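LbaCas13a H328A (C2c2) (Lachnospiraceae bacterium NK4A179, PDB 5WLH) binds a precursor CRISPR RNA as a Cas13a effector and, guided by the bound RNA, probably cleaves target RNA with a preference for adenines. Local coordinates at residues A[548-551]-A[552-555]; A[617-621]-A[622-626]; A[953-956]-A[957-960]. All blocks are in the same frame, centred on the assembly; numbering follows the deposited sequence.

Contact 1 of 3, residues A[548-551]-A[552-555]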
ATOM      1  N   ASN A 548      37.142  -0.855   5.313  1.00 33.11           N
ATOM      2  CA  ASN A 548      37.376  -1.813   6.385  1.00 30.86           C
ATOM      3  C   ASN A 548      36.608  -1.374   7.626  1.00 27.96           C
ATOM      4  O   ASN A 548      36.641  -0.198   8.002  1.00 31.33           O
ATOM      5  CB  ASN A 548      38.885  -1.913   6.662  1.00 30.98           C
ATOM      6  CG  ASN A 548      39.239  -2.982   7.679  1.00 31.95           C
ATOM      7  OD1 ASN A 548      38.690  -3.013   8.783  1.00 31.64           O
ATOM      8  ND2 ASN A 548      40.180  -3.860   7.318  1.00 32.92           N
ATOM      9  N   ILE A 549      35.901  -2.322   8.249  1.00 28.98           N
ATOM     10  CA  ILE A 549      35.011  -1.990   9.364  1.00 28.16           C
ATOM     11  C   ILE A 549      35.770  -1.307  10.493  1.00 33.69           C
ATOM     12  O   ILE A 549      35.215  -0.447  11.186  1.00 31.41           O
ATOM     13  CB  ILE A 549      34.263  -3.250   9.854  1.00 32.68           C
ATOM     14  CG1 ILE A 549      33.196  -2.870  10.892  1.00 39.44           C
ATOM     15  CG2 ILE A 549      35.216  -4.288  10.437  1.00 31.90           C
ATOM     16  CD1 ILE A 549      31.862  -3.511  10.638  1.00 41.35           C
ATOM     17  N   LEU A 550      37.058  -1.631  10.667  1.00 34.26           N
ATOM     18  CA  LEU A 550      37.842  -1.005  11.733  1.00 30.53           C
ATOM     19  C   LEU A 550      37.858   0.515  11.624  1.00 31.87           C
ATOM     20  O   LEU A 550      37.937   1.204  12.645  1.00 38.38           O
ATOM     21  CB  LEU A 550      39.278  -1.537  11.721  1.00 27.78           C
ATOM     22  CG  LEU A 550      39.398  -3.031  12.006  1.00 32.42           C
ATOM     23  CD1 LEU A 550      40.802  -3.527  11.640  1.00 31.37           C
ATOM     24  CD2 LEU A 550      39.064  -3.324  13.464  1.00 31.36           C
ATOM     25  N   ASN A 551      37.780   1.056  10.409  1.00 33.60           N
ATOM     26  CA  ASN A 551      37.842   2.499  10.218  1.00 31.85           C
ATOM     27  C   ASN A 551      36.615   3.227  10.736  1.00 38.12           C
ATOM     28  O   ASN A 551      36.626   4.461  10.779  1.00 36.66           O
ATOM     29  CB  ASN A 551      38.007   2.836   8.739  1.00 31.68           C
ATOM     30  CG  ASN A 551      39.316   2.340   8.173  1.00 40.92           C
ATOM     31  OD1 ASN A 551      40.335   2.374   8.849  1.00 39.09           O
ATOM     32  ND2 ASN A 551      39.293   1.871   6.928  1.00 42.32           N
ATOM     33  N   PHE A 552      35.560   2.508  11.110  1.00 34.89           N
ATOM     34  CA  PHE A 552      34.289   3.138  11.422  1.00 35.33           C
ATOM     35  C   PHE A 552      33.787   2.825  12.820  1.00 39.01           C
ATOM     36  O   PHE A 552      32.783   3.417  13.244  1.00 35.15           O
ATOM     37  CB  PHE A 552      33.241   2.733  10.366  1.00 32.04           C
ATOM     38  CG  PHE A 552      33.678   3.052   8.964  1.00 32.21           C
ATOM     39  CD1 PHE A 552      33.554   4.339   8.469  1.00 30.57           C
ATOM     40  CD2 PHE A 552      34.272   2.093   8.169  1.00 32.51           C
ATOM     41  CE1 PHE A 552      33.978   4.647   7.192  1.00 34.28           C
ATOM     42  CE2 PHE A 552      34.710   2.399   6.891  1.00 38.15           C
ATOM     43  CZ  PHE A 552      34.562   3.677   6.402  1.00 34.28           C
ATOM     44  N   LEU A 553      34.470   1.947  13.556  1.00 37.16           N
ATOM     45  CA  LEU A 553      34.022   1.569  14.888  1.00 39.34           C
ATOM     46  C   LEU A 553      33.981   2.785  15.801  1.00 39.32           C
ATOM     47  O   LEU A 553      34.910   3.597  15.807  1.00 36.28           O
ATOM     48  CB  LEU A 553      34.944   0.500  15.474  1.00 37.93           C
ATOM     49  CG  LEU A 553      34.860  -0.862  14.789  1.00 37.72           C
ATOM     50  CD1 LEU A 553      35.907  -1.798  15.344  1.00 38.30           C
ATOM     51  CD2 LEU A 553      33.463  -1.447  14.972  1.00 36.40           C
ATOM     52  N   LYS A 554      32.884   2.909  16.556  1.00 39.51           N
ATOM     53  CA  LYS A 554      32.720   3.999  17.513  1.00 42.74           C
ATOM     54  C   LYS A 554      33.500   3.745  18.793  1.00 49.09           C
ATOM     55  O   LYS A 554      33.966   4.697  19.429  1.00 53.64           O
ATOM     56  CB  LYS A 554      31.240   4.190  17.866  1.00 40.28           C
ATOM     57  CG  LYS A 554      30.437   5.050  16.898  1.00 43.72           C
ATOM     58  CD  LYS A 554      28.943   5.016  17.249  1.00 45.03           C
ATOM     59  CE  LYS A 554      28.219   6.264  16.771  1.00 48.47           C
ATOM     60  NZ  LYS A 554      26.767   6.279  17.142  1.00 43.95           N
ATOM     61  N   ASP A 555      33.642   2.479  19.186  1.00 49.41           N
ATOM     62  CA  ASP A 555      34.284   2.107  20.440  1.00 47.83           C
ATOM     63  C   ASP A 555      34.479   0.600  20.479  1.00 42.29           C
ATOM     64  O   ASP A 555      33.625  -0.130  20.998  1.00 37.28           O
ATOM     65  CB  ASP A 555      33.454   2.572  21.642  1.00 51.48           C
ATOM     66  CG  ASP A 555      34.202   2.429  22.969  1.00 58.08           C
ATOM     67  OD1 ASP A 555      35.189   1.666  23.040  1.00 59.91           O
ATOM     68  OD2 ASP A 555      33.789   3.084  23.948  1.00 60.55           O
TER
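I549 O takes two backbone N-H groups from the residues that follow. F552 N gives the sound bond, at 3.0 Å from I549 O, and it comes from well above the carbonyl plane. L553 N reaches the same I549 O at 3.5 Å, but this bond is weak. The chain turns tightly here, and N551 lies next to the aromatic ring of F552. N551 CB sits over one ring face in a CH-pi contact, 4.1 Å from the F552 ring centroid and nearer the rim than the middle. The F552 ring gets there with CG anti to its own carbonyl carbon (chi1 -56°), which folds it back along the turn. N548 O approaches this ring obliquely, 3.3 Å from F552 CD2. L550 and L553 lie side by side and point the same way, with L550 CD2 4.0 Å from L553 CD1. I549 and L553 both pack on V589 and L592 of helix 588-602. N548 ND2 bonds to T535 O and K533 O, which ties the turn to a preceding loop. N548 OD1 accepts L550 N at 2.9 Å, in the carbonyl plane. This bond makes an Asx turn that leads into the short 3-10 segment 549-551.

Contact 2 of 3, residues A[617-621]-A[622-626]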
ATOM      1  N   GLY A 617      24.978 -20.132   4.990  1.00 56.73           N
ATOM      2  CA  GLY A 617      25.456 -18.860   5.502  1.00 52.27           C
ATOM      3  C   GLY A 617      26.950 -18.903   5.786  1.00 51.20           C
ATOM      4  O   GLY A 617      27.470 -19.867   6.350  1.00 50.06           O
ATOM      5  N   LYS A 618      27.645 -17.834   5.382  1.00 50.52           N
ATOM      6  CA  LYS A 618      29.088 -17.723   5.578  1.00 52.34           C
ATOM      7  C   LYS A 618      29.467 -17.364   7.006  1.00 49.76           C
ATOM      8  O   LYS A 618      30.623 -17.571   7.396  1.00 50.60           O
ATOM      9  CB  LYS A 618      29.672 -16.662   4.640  1.00 55.23           C
ATOM     10  CG  LYS A 618      29.505 -15.233   5.159  1.00 60.16           C
ATOM     11  CD  LYS A 618      29.772 -14.189   4.081  1.00 63.19           C
ATOM     12  CE  LYS A 618      31.258 -14.017   3.818  1.00 64.31           C
ATOM     13  NZ  LYS A 618      31.862 -12.933   4.645  1.00 65.22           N
ATOM     14  N   TRP A 619      28.534 -16.813   7.781  1.00 41.18           N
ATOM     15  CA  TRP A 619      28.815 -16.395   9.144  1.00 36.30           C
ATOM     16  C   TRP A 619      28.973 -17.614  10.047  1.00 34.35           C
ATOM     17  O   TRP A 619      28.855 -18.770   9.627  1.00 35.61           O
ATOM     18  CB  TRP A 619      27.694 -15.498   9.670  1.00 30.44           C
ATOM     19  CG  TRP A 619      26.352 -16.164   9.623  1.00 31.20           C
ATOM     20  CD1 TRP A 619      25.773 -16.922  10.603  1.00 30.95           C
ATOM     21  CD2 TRP A 619      25.419 -16.133   8.537  1.00 28.17           C
ATOM     22  NE1 TRP A 619      24.540 -17.377  10.187  1.00 28.02           N
ATOM     23  CE2 TRP A 619      24.303 -16.908   8.921  1.00 26.44           C
ATOM     24  CE3 TRP A 619      25.417 -15.527   7.273  1.00 29.83           C
ATOM     25  CZ2 TRP A 619      23.188 -17.080   8.096  1.00 27.34           C
ATOM     26  CZ3 TRP A 619      24.311 -15.708   6.453  1.00 30.43           C
ATOM     27  CH2 TRP A 619      23.214 -16.480   6.868  1.00 26.33           C
ATOM     28  N   ASN A 620      29.210 -17.335  11.320  1.00 35.37           N
ATOM     29  CA  ASN A 620      29.334 -18.372  12.336  1.00 32.85           C
ATOM     30  C   ASN A 620      27.935 -18.853  12.697  1.00 28.86           C
ATOM     31  O   ASN A 620      27.291 -18.329  13.607  1.00 31.25           O
ATOM     32  CB  ASN A 620      30.073 -17.832  13.551  1.00 35.64           C
ATOM     33  CG  ASN A 620      30.467 -18.918  14.508  1.00 37.70           C
ATOM     34  OD1 ASN A 620      29.806 -19.953  14.583  1.00 29.44           O
ATOM     35  ND2 ASN A 620      31.550 -18.692  15.251  1.00 39.26           N
ATOM     36  N   LYS A 621      27.458 -19.868  11.974  1.00 30.85           N
ATOM     37  CA  LYS A 621      26.105 -20.360  12.212  1.00 30.23           C
ATOM     38  C   LYS A 621      25.973 -20.952  13.600  1.00 31.95           C
ATOM     39  O   LYS A 621      24.902 -20.873  14.207  1.00 29.94           O
ATOM     40  CB  LYS A 621      25.716 -21.413  11.169  1.00 30.41           C
ATOM     41  CG  LYS A 621      25.800 -20.943   9.725  1.00 36.18           C
ATOM     42  CD  LYS A 621      25.410 -22.086   8.787  1.00 45.45           C
ATOM     43  CE  LYS A 621      25.904 -23.434   9.321  1.00 52.05           C
ATOM     44  NZ  LYS A 621      26.503 -24.278   8.253  1.00 54.89           N
ATOM     45  N   GLU A 622      27.044 -21.553  14.119  1.00 28.69           N
ATOM     46  CA  GLU A 622      26.971 -22.106  15.464  1.00 28.75           C
ATOM     47  C   GLU A 622      26.765 -21.003  16.490  1.00 26.50           C
ATOM     48  O   GLU A 622      26.007 -21.171  17.449  1.00 29.80           O
ATOM     49  CB  GLU A 622      28.238 -22.911  15.771  1.00 30.36           C
ATOM     50  CG  GLU A 622      28.339 -24.204  14.959  1.00 34.57           C
ATOM     51  CD  GLU A 622      28.751 -23.976  13.506  1.00 45.25           C
ATOM     52  OE1 GLU A 622      29.554 -23.055  13.236  1.00 45.07           O
ATOM     53  OE2 GLU A 622      28.265 -24.721  12.632  1.00 54.16           O
ATOM     54  N   LEU A 623      27.429 -19.862  16.300  1.00 28.64           N
ATOM     55  CA  LEU A 623      27.256 -18.751  17.230  1.00 28.74           C
ATOM     56  C   LEU A 623      25.820 -18.233  17.202  1.00 29.46           C
ATOM     57  O   LEU A 623      25.161 -18.143  18.245  1.00 30.10           O
ATOM     58  CB  LEU A 623      28.247 -17.639  16.896  1.00 30.63           C
ATOM     59  CG  LEU A 623      28.040 -16.280  17.579  1.00 29.87           C
ATOM     60  CD1 LEU A 623      28.066 -16.379  19.106  1.00 28.32           C
ATOM     61  CD2 LEU A 623      29.068 -15.285  17.063  1.00 31.76           C
ATOM     62  N   ILE A 624      25.312 -17.911  16.009  1.00 33.12           N
ATOM     63  CA  ILE A 624      23.955 -17.376  15.893  1.00 27.30           C
ATOM     64  C   ILE A 624      22.939 -18.372  16.440  1.00 30.19           C
ATOM     65  O   ILE A 624      22.019 -18.004  17.179  1.00 26.30           O
ATOM     66  CB  ILE A 624      23.651 -16.999  14.427  1.00 24.99           C
ATOM     67  CG1 ILE A 624      24.707 -16.037  13.882  1.00 26.52           C
ATOM     68  CG2 ILE A 624      22.248 -16.378  14.314  1.00 26.83           C
ATOM     69  CD1 ILE A 624      24.784 -14.709  14.627  1.00 29.16           C
ATOM     70  N   SER A 625      23.100 -19.654  16.098  1.00 29.45           N
ATOM     71  CA  SER A 625      22.195 -20.684  16.590  1.00 28.14           C
ATOM     72  C   SER A 625      22.244 -20.794  18.107  1.00 30.36           C
ATOM     73  O   SER A 625      21.208 -20.973  18.757  1.00 29.88           O
ATOM     74  CB  SER A 625      22.545 -22.030  15.950  1.00 32.54           C
ATOM     75  OG  SER A 625      21.914 -23.086  16.655  1.00 38.65           O
ATOM     76  N   ALA A 626      23.441 -20.708  18.691  1.00 31.19           N
ATOM     77  CA  ALA A 626      23.549 -20.768  20.145  1.00 31.41           C
ATOM     78  C   ALA A 626      22.948 -19.533  20.793  1.00 30.97           C
ATOM     79  O   ALA A 626      22.386 -19.619  21.893  1.00 30.03           O
ATOM     80  CB  ALA A 626      25.015 -20.927  20.562  1.00 28.41           C
TER
HETATM   81  O   HOH W   1      29.491 -21.844  10.800  1.00 37.85           O
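N620 caps helix 621-632 through L623 N and holds the N-cap position. E622 lies in the first turn. Its chain bends at chi2 (76°), which folds the carboxylate back toward the helix start. There E622 OE1 accepts from a water at 2.7 Å, and the same water accepts from K621 N at 3.1 Å. The water therefore links the carboxylate to a backbone N-H of the first turn. The positive end of K621 is nearby, but K621 NZ and E622 OE2 are not in contact.

L623 comes next and makes the capping bond. L623 N donates to N620 OD1 at 2.9 Å, from far above the plane of the amide (63° out of it). N620 CG is anti to its backbone N (chi1 -169°), and this swings the amide over the helix start. N620 CG also rests 3.5 Å from L623 CB, and the two side chains cross at about a right angle. Y581 of helix 578-581 packs against both.

I624 N bonds to N620 O at 3.1 Å, nearly along the C=O axis, in the first regular i to i+4 bond. I624 packs on L595 of helix 588-602 and on I908 of helix 901-911.

S625 N follows with a bond to K621 O at 2.9 Å. A626 N then bonds to E622 O, and the helical pattern is established.

N620 is also the centre of an inverse gamma turn. W619, just before it, packs beside the helix. W619 NE1 bonds to Q904 OE1, which fixes the indole. The indole and I624 cross at about a right angle, with W619 CD1 3.6 Å from I624 CG1.

Contact 3 of 3, residues A[953-956]-A[957-960]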
ATOM      1  N   ASP A 953       2.760 -23.383   3.215  1.00 26.47           N
ATOM      2  CA  ASP A 953       3.307 -23.666   4.528  1.00 25.56           C
ATOM      3  C   ASP A 953       4.787 -23.334   4.659  1.00 24.71           C
ATOM      4  O   ASP A 953       5.351 -23.504   5.738  1.00 27.59           O
ATOM      5  CB  ASP A 953       3.080 -25.141   4.876  1.00 31.59           C
ATOM      6  CG  ASP A 953       3.638 -26.090   3.811  1.00 34.87           C
ATOM      7  OD1 ASP A 953       4.070 -25.619   2.735  1.00 30.22           O
ATOM      8  OD2 ASP A 953       3.644 -27.319   4.052  1.00 37.48           O
ATOM      9  N   LYS A 954       5.427 -22.871   3.599  1.00 24.47           N
ATOM     10  CA  LYS A 954       6.853 -22.590   3.636  1.00 26.84           C
ATOM     11  C   LYS A 954       7.140 -21.311   2.873  1.00 29.09           C
ATOM     12  O   LYS A 954       6.391 -20.918   1.978  1.00 34.32           O
ATOM     13  CB  LYS A 954       7.672 -23.733   3.030  1.00 26.90           C
ATOM     14  CG  LYS A 954       7.652 -24.991   3.883  1.00 30.28           C
ATOM     15  CD  LYS A 954       8.231 -26.174   3.122  1.00 32.28           C
ATOM     16  CE  LYS A 954       9.371 -26.803   3.897  1.00 41.09           C
ATOM     17  NZ  LYS A 954       8.859 -27.699   4.964  1.00 43.60           N
ATOM     18  N   ILE A 955       8.246 -20.675   3.238  1.00 25.55           N
ATOM     19  CA  ILE A 955       8.737 -19.485   2.564  1.00 27.48           C
ATOM     20  C   ILE A 955      10.248 -19.618   2.473  1.00 35.32           C
ATOM     21  O   ILE A 955      10.907 -19.927   3.472  1.00 32.18           O
ATOM     22  CB  ILE A 955       8.320 -18.195   3.305  1.00 29.53           C
ATOM     23  CG1 ILE A 955       8.876 -16.952   2.606  1.00 37.95           C
ATOM     24  CG2 ILE A 955       8.717 -18.228   4.780  1.00 30.49           C
ATOM     25  CD1 ILE A 955       7.983 -16.449   1.501  1.00 41.26           C
ATOM     26  N   ALA A 956      10.792 -19.443   1.270  1.00 43.37           N
ATOM     27  CA  ALA A 956      12.238 -19.504   1.068  1.00 44.49           C
ATOM     28  C   ALA A 956      12.822 -20.786   1.660  1.00 46.20           C
ATOM     29  O   ALA A 956      13.910 -20.789   2.243  1.00 47.04           O
ATOM     30  CB  ALA A 956      12.918 -18.267   1.661  1.00 44.97           C
ATOM     31  N   GLY A 957      12.058 -21.880   1.556  1.00 43.04           N
ATOM     32  CA  GLY A 957      12.492 -23.189   1.991  1.00 46.49           C
ATOM     33  C   GLY A 957      12.209 -23.552   3.437  1.00 44.41           C
ATOM     34  O   GLY A 957      12.470 -24.698   3.830  1.00 47.74           O
ATOM     35  N   VAL A 958      11.691 -22.633   4.251  1.00 34.26           N
ATOM     36  CA  VAL A 958      11.515 -22.910   5.669  1.00 28.71           C
ATOM     37  C   VAL A 958      10.050 -22.770   6.042  1.00 26.20           C
ATOM     38  O   VAL A 958       9.288 -22.035   5.403  1.00 25.74           O
ATOM     39  CB  VAL A 958      12.400 -22.003   6.549  1.00 32.28           C
ATOM     40  CG1 VAL A 958      13.875 -22.200   6.196  1.00 36.68           C
ATOM     41  CG2 VAL A 958      12.008 -20.561   6.383  1.00 36.73           C
ATOM     42  N   ASP A 959       9.661 -23.484   7.093  1.00 25.59           N
ATOM     43  CA  ASP A 959       8.266 -23.525   7.510  1.00 24.51           C
ATOM     44  C   ASP A 959       7.833 -22.149   7.992  1.00 23.21           C
ATOM     45  O   ASP A 959       8.508 -21.547   8.832  1.00 21.31           O
ATOM     46  CB  ASP A 959       8.057 -24.525   8.648  1.00 30.26           C
ATOM     47  CG  ASP A 959       8.110 -25.968   8.194  1.00 41.93           C
ATOM     48  OD1 ASP A 959       8.280 -26.222   6.982  1.00 41.44           O
ATOM     49  OD2 ASP A 959       7.975 -26.848   9.076  1.00 47.09           O
ATOM     50  N   ILE A 960       6.697 -21.665   7.477  1.00 22.43           N
ATOM     51  CA  ILE A 960       6.184 -20.375   7.931  1.00 23.93           C
ATOM     52  C   ILE A 960       5.920 -20.394   9.430  1.00 25.64           C
ATOM     53  O   ILE A 960       6.123 -19.383  10.117  1.00 22.56           O
ATOM     54  CB  ILE A 960       4.924 -19.991   7.141  1.00 21.88           C
ATOM     55  CG1 ILE A 960       5.307 -19.621   5.707  1.00 24.40           C
ATOM     56  CG2 ILE A 960       4.189 -18.804   7.834  1.00 22.29           C
ATOM     57  CD1 ILE A 960       4.137 -19.624   4.741  1.00 29.02           C
TER
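K954 lies alongside D959, and both side chains point the same way. K954 CB lies 3.3 Å from V958 O of the other strand. K954 CG is next, 3.4 Å from D959 OD1. K954 CD stays alongside the same oxygen at 3.9 Å. The chain then bends at chi3 (124°) and chi4 (80°), which brings the ammonium end-on to D959 OD1. K954 CE lies 3.3 Å from D959 OD1, with G957 O a little farther off. K954 NZ closes a salt bridge to D959 OD1 at 2.6 Å. With an alanine at D959, the K954 ammonium would probably lose its carboxylate mate and its bent chain would be freer to turn.

D959 sits at the N-cap position of helix 960-974, but its side chain makes no capping bond; its carboxylate is engaged with K954 instead. I960 N, at the helix start, bonds to D953 O at 2.9 Å.

I955 and V958 form the hydrogen-bonded pair. I955 N donates to V958 O at 2.8 Å, in the carbonyl plane. V958 N returns a bond to I955 O at 2.9 Å, from above that plane. Their side chains share one face of the hairpin and both touch V963. I955 CG2 also packs on I960 CG1, and those side chains cross at about a right angle. Y928 of helix 915-941 covers I955 and I960. A956 O bonds to H614 NE2.

At the backbone angles of G957 a CB would clash with A956 O. This is a beta hairpin with a two-residue loop, A956 and G957, in a type I' turn.

In the fold
All three contacts are local: an Asx turn into a 3-10 segment, a helix N-cap and a beta hairpin. Each mixes buried apolar residues (I549 and F552; W619, L623 and I624; I955 and I960) with exposed ones. Contact 3 has the most exposed touching residues, three against one in each of the others. Contacts 1 and 2 both pack on helix 588-602, centres about 22 Å apart. Contacts 2 and 3 both touch helix 901-911, centres about 20 Å apart. Asparagine side chains order contacts 1 and 2. Contact 3 pairs strands and adds a salt bridge, with K954 exposed and D959 partly exposed. It lies nearest the RNA, about 13 Å at the nearest atoms.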